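Local coordinates for fiber protein (Raptor siadenovirus a, PDB 5FJL) that probably attaches the virus to a receptor on the host cell through the trimeric head domain at the far end of its fibre, at residues A[91-105]-A[144-158]. Residues are numbered along the deposited sequence; the frame is centred on the assembly and turned at random.
Sequences FKSSTLKDELLIPLE and PFLVVLRSESKHETI
Arg150, next after Leu149, reaches into the loop that leads up to strand 99-103. Its CB lies beside the carbonyl oxygen of Asp98, Arg150 CD passes Lys97 O and lies 3.9 Å from Leu100 CD1, and a bend at chi3 (55°) turns the guanidinium toward Leu96. There NE forms a salt bridge with Glu130, Leu96 CD1 rests over one face of the group at 3.5 Å from Arg150 CZ, and NH1 donates to Lys97 O over 2.9 Å. That acceptor lies in the guanidinium plane, although the donor stands well above the plane of the Lys97 carbonyl. NH1 and NH2 share weak hydrogen bonds to Glu152 O. Phe121 adds a cation-pi contact, and together these partners probably fix the rotation of the buried group.

Leu96 owes its place over Arg150 to a CG anti to the backbone N (chi1 -172°); its other methyl, CD2, runs alongside Lys154 CG. Ile158 lays CD1 over the centre of the Phe91 ring, 4.1 Å from the centroid, and meets Leu100 CD2 tip to tip at 3.9 Å. The loop backbones are tied by Ile158 N to Ser94 O, Leu96 N to Glu156 O and Lys154 N to Leu96 O.

Beyond Arg150 N, which binds Asp98 O, the strands pair regularly. Leu100 with Val148 and Ile102 with Leu146 are hydrogen-bonded pairs whose side chains join Ile158 and Phe91 on one face. On the other, Leu101 CD2 touches Val147 CG2 at 3.8 Å and Pro103 CB packs on Phe145 CE2 at 3.7 Å; Leu149 and Glu99 there meet a second subunit, whose Arg129 hydrogen-bonds both Arg150 O and Asp98 O. This is an antiparallel pairing of strand 99-103 with strand 144-149 in the all-beta, trimeric adenovirus fibre head.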
ATOM      1  N   PHE A  91     -15.647 -17.537   0.717  1.00 16.08           N
ATOM      2  CA  PHE A  91     -15.767 -16.679  -0.444  1.00 16.92           C
ATOM      3  C   PHE A  91     -17.099 -16.912  -1.143  1.00 18.78           C
ATOM      4  O   PHE A  91     -17.694 -18.001  -1.027  1.00 19.36           O
ATOM      5  CB  PHE A  91     -14.608 -16.940  -1.399  1.00 16.58           C
ATOM      6  CG  PHE A  91     -13.269 -16.484  -0.862  1.00 16.18           C
ATOM      7  CD1 PHE A  91     -12.513 -17.340  -0.069  1.00 16.78           C
ATOM      8  CD2 PHE A  91     -12.824 -15.208  -1.106  1.00 17.02           C
ATOM      9  CE1 PHE A  91     -11.302 -16.929   0.442  1.00 17.58           C
ATOM     10  CE2 PHE A  91     -11.602 -14.774  -0.593  1.00 16.26           C
ATOM     11  CZ  PHE A  91     -10.853 -15.639   0.193  1.00 16.81           C
ATOM     12  N   LYS A  92     -17.563 -15.919  -1.885  1.00 17.71           N
ATOM     13  CA  LYS A  92     -18.779 -16.107  -2.704  1.00 20.03           C
ATOM     14  C   LYS A  92     -18.537 -17.228  -3.699  1.00 20.75           C
ATOM     15  O   LYS A  92     -19.398 -18.128  -3.884  1.00 22.55           O
ATOM     16  CB  LYS A  92     -19.173 -14.814  -3.392  1.00 22.51           C
ATOM     17  CG  LYS A  92     -20.447 -14.958  -4.218  1.00 27.47           C
ATOM     18  CD  LYS A  92     -20.916 -13.592  -4.678  1.00 32.19           C
ATOM     19  CE  LYS A  92     -22.104 -13.702  -5.632  1.00 37.76           C
ATOM     20  NZ  LYS A  92     -23.351 -13.824  -4.831  1.00 40.56           N
ATOM     21  N   SER A  93     -17.394 -17.203  -4.346  1.00 20.08           N
ATOM     22  CA  SER A  93     -16.911 -18.231  -5.194  1.00 22.80           C
ATOM     23  C   SER A  93     -15.484 -18.575  -4.756  1.00 23.18           C
ATOM     24  O   SER A  93     -14.682 -17.679  -4.568  1.00 23.50           O
ATOM     25  CB  SER A  93     -16.924 -17.685  -6.650  1.00 25.49           C
ATOM     26  OG  SER A  93     -16.054 -18.434  -7.470  1.00 29.18           O
ATOM     27  N   SER A  94     -15.174 -19.856  -4.636  1.00 24.65           N
ATOM     28  CA  SER A  94     -13.840 -20.266  -4.208  1.00 24.47           C
ATOM     29  C   SER A  94     -12.770 -20.282  -5.300  1.00 23.36           C
ATOM     30  O   SER A  94     -11.598 -20.513  -5.024  1.00 23.33           O
ATOM     31  CB  SER A  94     -13.884 -21.635  -3.546  1.00 26.91           C
ATOM     32  OG  SER A  94     -14.373 -22.617  -4.411  1.00 29.03           O
ATOM     33  N   THR A  95     -13.127 -20.015  -6.559  1.00 20.44           N
ATOM     34  CA  THR A  95     -12.113 -19.939  -7.591  0.50 19.98           C
ATOM     35  C   THR A  95     -11.176 -18.776  -7.331  1.00 20.03           C
ATOM     36  O   THR A  95     -11.628 -17.703  -6.909  1.00 19.64           O
ATOM     37  CB  THR A  95     -12.739 -19.749  -8.984  0.50 20.97           C
ATOM     38  OG1 THR A  95     -13.805 -20.693  -9.146  0.50 22.43           O
ATOM     39  CG2 THR A  95     -11.670 -19.942 -10.047  0.50 21.11           C
ATOM     40  N   LEU A  96      -9.904 -18.985  -7.615  1.00 18.00           N
ATOM     41  CA  LEU A  96      -8.868 -17.985  -7.370  1.00 18.28           C
ATOM     42  C   LEU A  96      -8.848 -16.913  -8.475  1.00 18.88           C
ATOM     43  O   LEU A  96      -7.864 -16.765  -9.208  1.00 19.50           O
ATOM     44  CB  LEU A  96      -7.519 -18.665  -7.168  1.00 19.29           C
ATOM     45  CG  LEU A  96      -6.327 -17.806  -6.716  1.00 18.59           C
ATOM     46  CD1 LEU A  96      -6.708 -16.911  -5.571  1.00 19.82           C
ATOM     47  CD2 LEU A  96      -5.132 -18.704  -6.359  1.00 20.16           C
ATOM     48  N   LYS A  97      -9.932 -16.164  -8.510  1.00 19.57           N
ATOM     49  CA  LYS A  97     -10.137 -15.099  -9.468  1.00 19.72           C
ATOM     50  C   LYS A  97      -9.290 -13.883  -9.100  1.00 19.47           C
ATOM     51  O   LYS A  97      -8.744 -13.797  -7.990  1.00 19.01           O
ATOM     52  CB  LYS A  97     -11.619 -14.677  -9.452  1.00 22.70           C
ATOM     53  CG  LYS A  97     -12.622 -15.788  -9.749  1.00 25.24           C
ATOM     54  CD  LYS A  97     -14.064 -15.351  -9.479  1.00 28.78           C
ATOM     55  CE  LYS A  97     -14.420 -15.221  -7.993  1.00 31.21           C
ATOM     56  NZ  LYS A  97     -14.081 -16.392  -7.121  1.00 31.96           N
ATOM     57  N   ASP A  98      -9.254 -12.899  -9.983  1.00 18.47           N
ATOM     58  CA  ASP A  98      -8.547 -11.641  -9.648  1.00 18.77           C
ATOM     59  C   ASP A  98      -9.400 -10.625  -8.852  1.00 18.38           C
ATOM     60  O   ASP A  98      -8.923  -9.542  -8.461  1.00 17.48           O
ATOM     61  CB  ASP A  98      -7.907 -11.028 -10.895  1.00 19.69           C
ATOM     62  CG  ASP A  98      -8.902 -10.550 -11.902  1.00 21.35           C
ATOM     63  OD1 ASP A  98     -10.072 -10.324 -11.611  1.00 23.07           O
ATOM     64  OD2 ASP A  98      -8.457 -10.383 -13.071  1.00 24.29           O
ATOM     65  N   GLU A  99     -10.647 -10.992  -8.554  1.00 17.22           N
ATOM     66  CA  GLU A  99     -11.538 -10.246  -7.690  1.00 19.06           C
ATOM     67  C   GLU A  99     -12.211 -11.289  -6.823  1.00 18.10           C
ATOM     68  O   GLU A  99     -12.819 -12.233  -7.362  1.00 19.09           O
ATOM     69  CB  GLU A  99     -12.672  -9.532  -8.453  1.00 24.21           C
ATOM     70  CG  GLU A  99     -12.362  -8.466  -9.454  1.00 31.01           C
ATOM     71  CD  GLU A  99     -13.583  -8.120 -10.346  1.00 33.07           C
ATOM     72  OE1 GLU A  99     -14.641  -8.807 -10.316  1.00 39.06           O
ATOM     73  OE2 GLU A  99     -13.473  -7.132 -11.082  1.00 44.71           O
ATOM     74  N   LEU A 100     -12.158 -11.115  -5.510  1.00 16.10           N
ATOM     75  CA  LEU A 100     -12.754 -12.073  -4.585  1.00 15.98           C
ATOM     76  C   LEU A 100     -13.658 -11.342  -3.620  1.00 15.72           C
ATOM     77  O   LEU A 100     -13.358 -10.233  -3.165  1.00 16.20           O
ATOM     78  CB  LEU A 100     -11.629 -12.763  -3.807  1.00 15.88           C
ATOM     79  CG  LEU A 100     -10.600 -13.528  -4.618  1.00 17.62           C
ATOM     80  CD1 LEU A 100      -9.466 -13.947  -3.712  1.00 19.06           C
ATOM     81  CD2 LEU A 100     -11.261 -14.749  -5.222  1.00 19.06           C
ATOM     82  N   LEU A 101     -14.773 -11.984  -3.251  1.00 16.20           N
ATOM     83  CA  LEU A 101     -15.788 -11.411  -2.377  0.50 16.20           C
ATOM     84  C   LEU A 101     -16.003 -12.293  -1.162  1.00 16.71           C
ATOM     85  O   LEU A 101     -16.248 -13.478  -1.313  1.00 17.43           O
ATOM     86  CB  LEU A 101     -17.131 -11.287  -3.117  0.50 17.78           C
ATOM     87  CG  LEU A 101     -17.151 -10.402  -4.357  0.50 19.82           C
ATOM     88  CD1 LEU A 101     -18.582 -10.224  -4.848  0.50 19.46           C
ATOM     89  CD2 LEU A 101     -16.562  -9.040  -4.124  0.50 20.31           C
ATOM     90  N   ILE A 102     -15.921 -11.713   0.023  1.00 15.60           N
ATOM     91  CA  ILE A 102     -16.160 -12.437   1.273  1.00 15.55           C
ATOM     92  C   ILE A 102     -17.373 -11.791   1.929  1.00 16.10           C
ATOM     93  O   ILE A 102     -17.271 -10.720   2.507  1.00 15.69           O
ATOM     94  CB  ILE A 102     -14.912 -12.333   2.196  1.00 15.89           C
ATOM     95  CG1 ILE A 102     -13.666 -12.911   1.503  1.00 16.68           C
ATOM     96  CG2 ILE A 102     -15.190 -13.042   3.518  1.00 16.30           C
ATOM     97  CD1 ILE A 102     -12.343 -12.550   2.177  1.00 17.27           C
ATOM     98  N   PRO A 103     -18.543 -12.466   1.874  1.00 15.89           N
ATOM     99  CA  PRO A 103     -19.718 -11.882   2.508  1.00 16.27           C
ATOM    100  C   PRO A 103     -19.662 -12.064   4.023  1.00 16.72           C
ATOM    101  O   PRO A 103     -19.243 -13.145   4.486  1.00 18.51           O
ATOM    102  CB  PRO A 103     -20.880 -12.713   1.899  1.00 16.46           C
ATOM    103  CG  PRO A 103     -20.256 -13.972   1.551  1.00 18.46           C
ATOM    104  CD  PRO A 103     -18.850 -13.654   1.086  1.00 16.52           C
ATOM    105  N   LEU A 104     -20.038 -11.047   4.758  1.00 16.55           N
ATOM    106  CA  LEU A 104     -19.924 -11.037   6.212  1.00 16.47           C
ATOM    107  C   LEU A 104     -21.296 -10.847   6.848  1.00 18.49           C
ATOM    108  O   LEU A 104     -22.253 -10.425   6.181  1.00 20.34           O
ATOM    109  CB  LEU A 104     -18.961  -9.929   6.633  1.00 18.32           C
ATOM    110  CG  LEU A 104     -17.523 -10.075   6.082  1.00 19.04           C
ATOM    111  CD1 LEU A 104     -16.773  -8.789   6.321  1.00 19.35           C
ATOM    112  CD2 LEU A 104     -16.805 -11.259   6.669  1.00 18.41           C
ATOM    113  N   GLU A 105     -21.387 -11.135   8.131  1.00 17.76           N
ATOM    114  CA  GLU A 105     -22.549 -10.792   8.946  1.00 18.87           C
ATOM    115  C   GLU A 105     -22.078 -10.125  10.210  1.00 19.10           C
ATOM    116  O   GLU A 105     -21.073 -10.537  10.787  1.00 18.31           O
ATOM    117  CB  GLU A 105     -23.307 -12.070   9.313  1.00 21.44           C
ATOM    118  CG  GLU A 105     -23.979 -12.730   8.131  1.00 24.85           C
ATOM    119  CD  GLU A 105     -24.923 -13.879   8.478  1.00 34.60           C
ATOM    120  OE1 GLU A 105     -25.321 -14.033   9.651  1.00 37.82           O
ATOM    121  OE2 GLU A 105     -25.288 -14.616   7.527  1.00 44.06           O
ATOM    122  N   PRO A 144     -22.579  -6.588   4.435  1.00 20.72           N
ATOM    123  CA  PRO A 144     -21.128  -6.247   4.498  1.00 20.10           C
ATOM    124  C   PRO A 144     -20.297  -7.250   3.713  1.00 18.92           C
ATOM    125  O   PRO A 144     -20.526  -8.465   3.775  1.00 19.11           O
ATOM    126  CB  PRO A 144     -20.787  -6.317   5.996  1.00 22.04           C
ATOM    127  CG  PRO A 144     -21.890  -7.101   6.614  1.00 24.89           C
ATOM    128  CD  PRO A 144     -23.059  -7.150   5.710  1.00 22.53           C
ATOM    129  N   PHE A 145     -19.303  -6.729   2.978  1.00 17.70           N
ATOM    130  CA  PHE A 145     -18.344  -7.548   2.267  1.00 16.68           C
ATOM    131  C   PHE A 145     -16.916  -7.084   2.546  1.00 15.90           C
ATOM    132  O   PHE A 145     -16.671  -5.895   2.767  1.00 17.69           O
ATOM    133  CB  PHE A 145     -18.528  -7.421   0.754  1.00 18.65           C
ATOM    134  CG  PHE A 145     -19.644  -8.265   0.199  1.00 18.96           C
ATOM    135  CD1 PHE A 145     -20.919  -7.774   0.195  1.00 20.25           C
ATOM    136  CD2 PHE A 145     -19.401  -9.513  -0.330  1.00 19.54           C
ATOM    137  CE1 PHE A 145     -21.955  -8.548  -0.335  1.00 20.69           C
ATOM    138  CE2 PHE A 145     -20.417 -10.292  -0.857  1.00 20.53           C
ATOM    139  CZ  PHE A 145     -21.690  -9.789  -0.852  1.00 20.79           C
ATOM    140  N   LEU A 146     -16.020  -8.050   2.533  1.00 15.77           N
ATOM    141  CA  LEU A 146     -14.576  -7.777   2.333  1.00 14.86           C
ATOM    142  C   LEU A 146     -14.216  -8.197   0.930  1.00 15.07           C
ATOM    143  O   LEU A 146     -14.476  -9.329   0.519  1.00 15.91           O
ATOM    144  CB  LEU A 146     -13.758  -8.558   3.361  1.00 15.90           C
ATOM    145  CG  LEU A 146     -12.221  -8.419   3.251  1.00 16.84           C
ATOM    146  CD1 LEU A 146     -11.767  -6.968   3.317  1.00 17.17           C
ATOM    147  CD2 LEU A 146     -11.517  -9.238   4.334  1.00 18.17           C
ATOM    148  N   VAL A 147     -13.642  -7.283   0.158  1.00 15.90           N
ATOM    149  CA  VAL A 147     -13.300  -7.517  -1.232  1.00 15.57           C
ATOM    150  C   VAL A 147     -11.792  -7.565  -1.346  1.00 16.52           C
ATOM    151  O   VAL A 147     -11.115  -6.727  -0.727  1.00 16.41           O
ATOM    152  CB  VAL A 147     -13.830  -6.374  -2.117  1.00 18.62           C
ATOM    153  CG1 VAL A 147     -13.441  -6.576  -3.575  1.00 20.78           C
ATOM    154  CG2 VAL A 147     -15.348  -6.238  -1.932  1.00 22.62           C
ATOM    155  N   VAL A 148     -11.287  -8.542  -2.094  1.00 15.26           N
ATOM    156  CA  VAL A 148      -9.844  -8.689  -2.293  1.00 15.43           C
ATOM    157  C   VAL A 148      -9.586  -8.599  -3.775  1.00 15.80           C
ATOM    158  O   VAL A 148     -10.205  -9.327  -4.564  1.00 16.56           O
ATOM    159  CB  VAL A 148      -9.325 -10.024  -1.763  1.00 15.96           C
ATOM    160  CG1 VAL A 148      -7.810 -10.143  -1.891  1.00 16.31           C
ATOM    161  CG2 VAL A 148      -9.735 -10.239  -0.308  1.00 17.76           C
ATOM    162  N   LEU A 149      -8.673  -7.708  -4.172  1.00 15.54           N
ATOM    163  CA  LEU A 149      -8.293  -7.560  -5.575  1.00 17.39           C
ATOM    164  C   LEU A 149      -6.887  -8.045  -5.783  1.00 17.04           C
ATOM    165  O   LEU A 149      -5.982  -7.707  -5.024  1.00 17.44           O
ATOM    166  CB  LEU A 149      -8.381  -6.122  -6.028  1.00 19.93           C
ATOM    167  CG  LEU A 149      -9.717  -5.426  -5.853  1.00 22.00           C
ATOM    168  CD1 LEU A 149      -9.622  -4.024  -6.460  1.00 27.17           C
ATOM    169  CD2 LEU A 149     -10.818  -6.173  -6.573  1.00 22.71           C
ATOM    170  N   ARG A 150      -6.676  -8.870  -6.796  1.00 17.95           N
ATOM    171  CA  ARG A 150      -5.407  -9.501  -7.087  1.00 18.13           C
ATOM    172  C   ARG A 150      -4.962  -9.176  -8.497  1.00 19.04           C
ATOM    173  O   ARG A 150      -5.765  -8.687  -9.318  1.00 19.05           O
ATOM    174  CB  ARG A 150      -5.534 -11.017  -6.959  1.00 18.59           C
ATOM    175  CG  ARG A 150      -5.975 -11.526  -5.589  1.00 19.79           C
ATOM    176  CD  ARG A 150      -6.205 -13.025  -5.574  1.00 19.66           C
ATOM    177  NE  ARG A 150      -5.026 -13.712  -6.047  1.00 19.70           N
ATOM    178  CZ  ARG A 150      -4.904 -14.340  -7.201  1.00 19.67           C
ATOM    179  NH1 ARG A 150      -5.927 -14.443  -8.046  1.00 20.74           N
ATOM    180  NH2 ARG A 150      -3.730 -14.871  -7.556  1.00 22.10           N
ATOM    181  N   SER A 151      -3.703  -9.460  -8.787  1.00 19.95           N
ATOM    182  CA  SER A 151      -3.129  -9.225 -10.124  0.50 20.76           C
ATOM    183  C   SER A 151      -3.479 -10.295 -11.141  1.00 23.60           C
ATOM    184  O   SER A 151      -3.722  -9.985 -12.335  1.00 25.55           O
ATOM    185  CB  SER A 151      -1.610  -9.151 -10.058  0.50 23.18           C
ATOM    186  OG  SER A 151      -1.089  -9.046 -11.382  0.50 22.80           O
ATOM    187  N   GLU A 152      -3.484 -11.558 -10.716  1.00 21.97           N
ATOM    188  CA  GLU A 152      -3.534 -12.689 -11.668  1.00 25.18           C
ATOM    189  C   GLU A 152      -4.491 -13.816 -11.313  1.00 25.21           C
ATOM    190  O   GLU A 152      -4.235 -14.561 -10.346  1.00 26.31           O
ATOM    191  CB  GLU A 152      -2.139 -13.273 -11.836  1.00 32.41           C
ATOM    192  CG  GLU A 152      -1.995 -14.087 -13.120  1.00 41.69           C
ATOM    193  CD  GLU A 152      -0.715 -14.902 -13.159  1.00 49.15           C
ATOM    194  OE1 GLU A 152       0.342 -14.409 -12.680  1.00 55.89           O
ATOM    195  OE2 GLU A 152      -0.783 -16.051 -13.659  1.00 53.87           O
ATOM    196  N   SER A 153      -5.533 -13.998 -12.113  1.00 23.21           N
ATOM    197  CA  SER A 153      -6.473 -15.107 -11.925  1.00 24.46           C
ATOM    198  C   SER A 153      -5.823 -16.460 -12.208  1.00 24.33           C
ATOM    199  O   SER A 153      -4.904 -16.558 -13.031  1.00 24.99           O
ATOM    200  CB  SER A 153      -7.726 -14.941 -12.781  1.00 26.99           C
ATOM    201  OG  SER A 153      -7.389 -15.103 -14.136  1.00 33.19           O
ATOM    202  N   LYS A 154      -6.264 -17.471 -11.456  1.00 23.95           N
ATOM    203  CA  LYS A 154      -5.805 -18.847 -11.619  1.00 24.80           C
ATOM    204  C   LYS A 154      -7.040 -19.721 -11.691  1.00 24.33           C
ATOM    205  O   LYS A 154      -8.025 -19.480 -10.976  1.00 25.82           O
ATOM    206  CB  LYS A 154      -4.959 -19.315 -10.425  1.00 26.28           C
ATOM    207  CG  LYS A 154      -3.782 -18.431 -10.055  1.00 30.14           C
ATOM    208  CD  LYS A 154      -2.652 -18.538 -11.050  1.00 34.30           C
ATOM    209  CE  LYS A 154      -1.523 -17.652 -10.565  1.00 36.51           C
ATOM    210  NZ  LYS A 154      -0.373 -17.689 -11.495  1.00 39.20           N
ATOM    211  N   HIS A 155      -6.982 -20.773 -12.508  1.00 27.37           N
ATOM    212  CA  HIS A 155      -8.079 -21.737 -12.609  1.00 28.92           C
ATOM    213  C   HIS A 155      -7.887 -22.820 -11.568  1.00 27.81           C
ATOM    214  O   HIS A 155      -7.586 -23.986 -11.874  1.00 26.53           O
ATOM    215  CB  HIS A 155      -8.137 -22.357 -14.017  1.00 33.39           C
ATOM    216  CG  HIS A 155      -8.523 -21.389 -15.085  1.00 42.71           C
ATOM    217  ND1 HIS A 155      -9.699 -20.668 -15.048  1.00 47.61           N
ATOM    218  CD2 HIS A 155      -7.900 -21.042 -16.238  1.00 49.85           C
ATOM    219  CE1 HIS A 155      -9.777 -19.905 -16.126  1.00 52.72           C
ATOM    220  NE2 HIS A 155      -8.699 -20.116 -16.865  1.00 52.03           N
ATOM    221  N   GLU A 156      -7.976 -22.387 -10.312  1.00 23.95           N
ATOM    222  CA  GLU A 156      -7.741 -23.243  -9.138  1.00 21.67           C
ATOM    223  C   GLU A 156      -8.682 -22.812  -8.045  1.00 21.44           C
ATOM    224  O   GLU A 156      -9.167 -21.694  -8.036  1.00 21.91           O
ATOM    225  CB  GLU A 156      -6.323 -23.120  -8.615  1.00 21.52           C
ATOM    226  CG  GLU A 156      -5.252 -23.584  -9.574  1.00 22.86           C
ATOM    227  CD  GLU A 156      -3.882 -23.280  -9.074  1.00 24.41           C
ATOM    228  OE1 GLU A 156      -3.412 -23.980  -8.142  1.00 23.73           O
ATOM    229  OE2 GLU A 156      -3.221 -22.372  -9.612  1.00 26.56           O
ATOM    230  N   THR A 157      -8.965 -23.725  -7.130  1.00 20.92           N
ATOM    231  CA  THR A 157      -9.838 -23.492  -5.978  1.00 20.66           C
ATOM    232  C   THR A 157      -9.013 -23.054  -4.765  1.00 19.77           C
ATOM    233  O   THR A 157      -7.979 -23.647  -4.449  1.00 19.52           O
ATOM    234  CB  THR A 157     -10.593 -24.787  -5.635  1.00 21.40           C
ATOM    235  OG1 THR A 157     -11.409 -25.120  -6.779  1.00 24.49           O
ATOM    236  CG2 THR A 157     -11.468 -24.670  -4.434  1.00 23.65           C
ATOM    237  N   ILE A 158      -9.493 -21.999  -4.114  1.00 18.35           N
ATOM    238  CA  ILE A 158      -8.882 -21.565  -2.857  1.00 17.26           C
ATOM    239  C   ILE A 158      -9.211 -22.584  -1.766  1.00 17.27           C
ATOM    240  O   ILE A 158     -10.376 -22.861  -1.514  1.00 17.90           O
ATOM    241  CB  ILE A 158      -9.404 -20.191  -2.441  1.00 17.29           C
ATOM    242  CG1 ILE A 158      -9.060 -19.114  -3.485  1.00 18.63           C
ATOM    243  CG2 ILE A 158      -8.891 -19.801  -1.064  1.00 16.84           C
ATOM    244  CD1 ILE A 158      -9.829 -17.825  -3.256  1.00 20.35           C
TER
HETATM  245  O   HOH W   1     -13.545 -23.306  -7.033  1.00 36.52           O
HETATM  246  O   HOH W   2      -6.189 -11.686 -13.961  1.00 36.81           O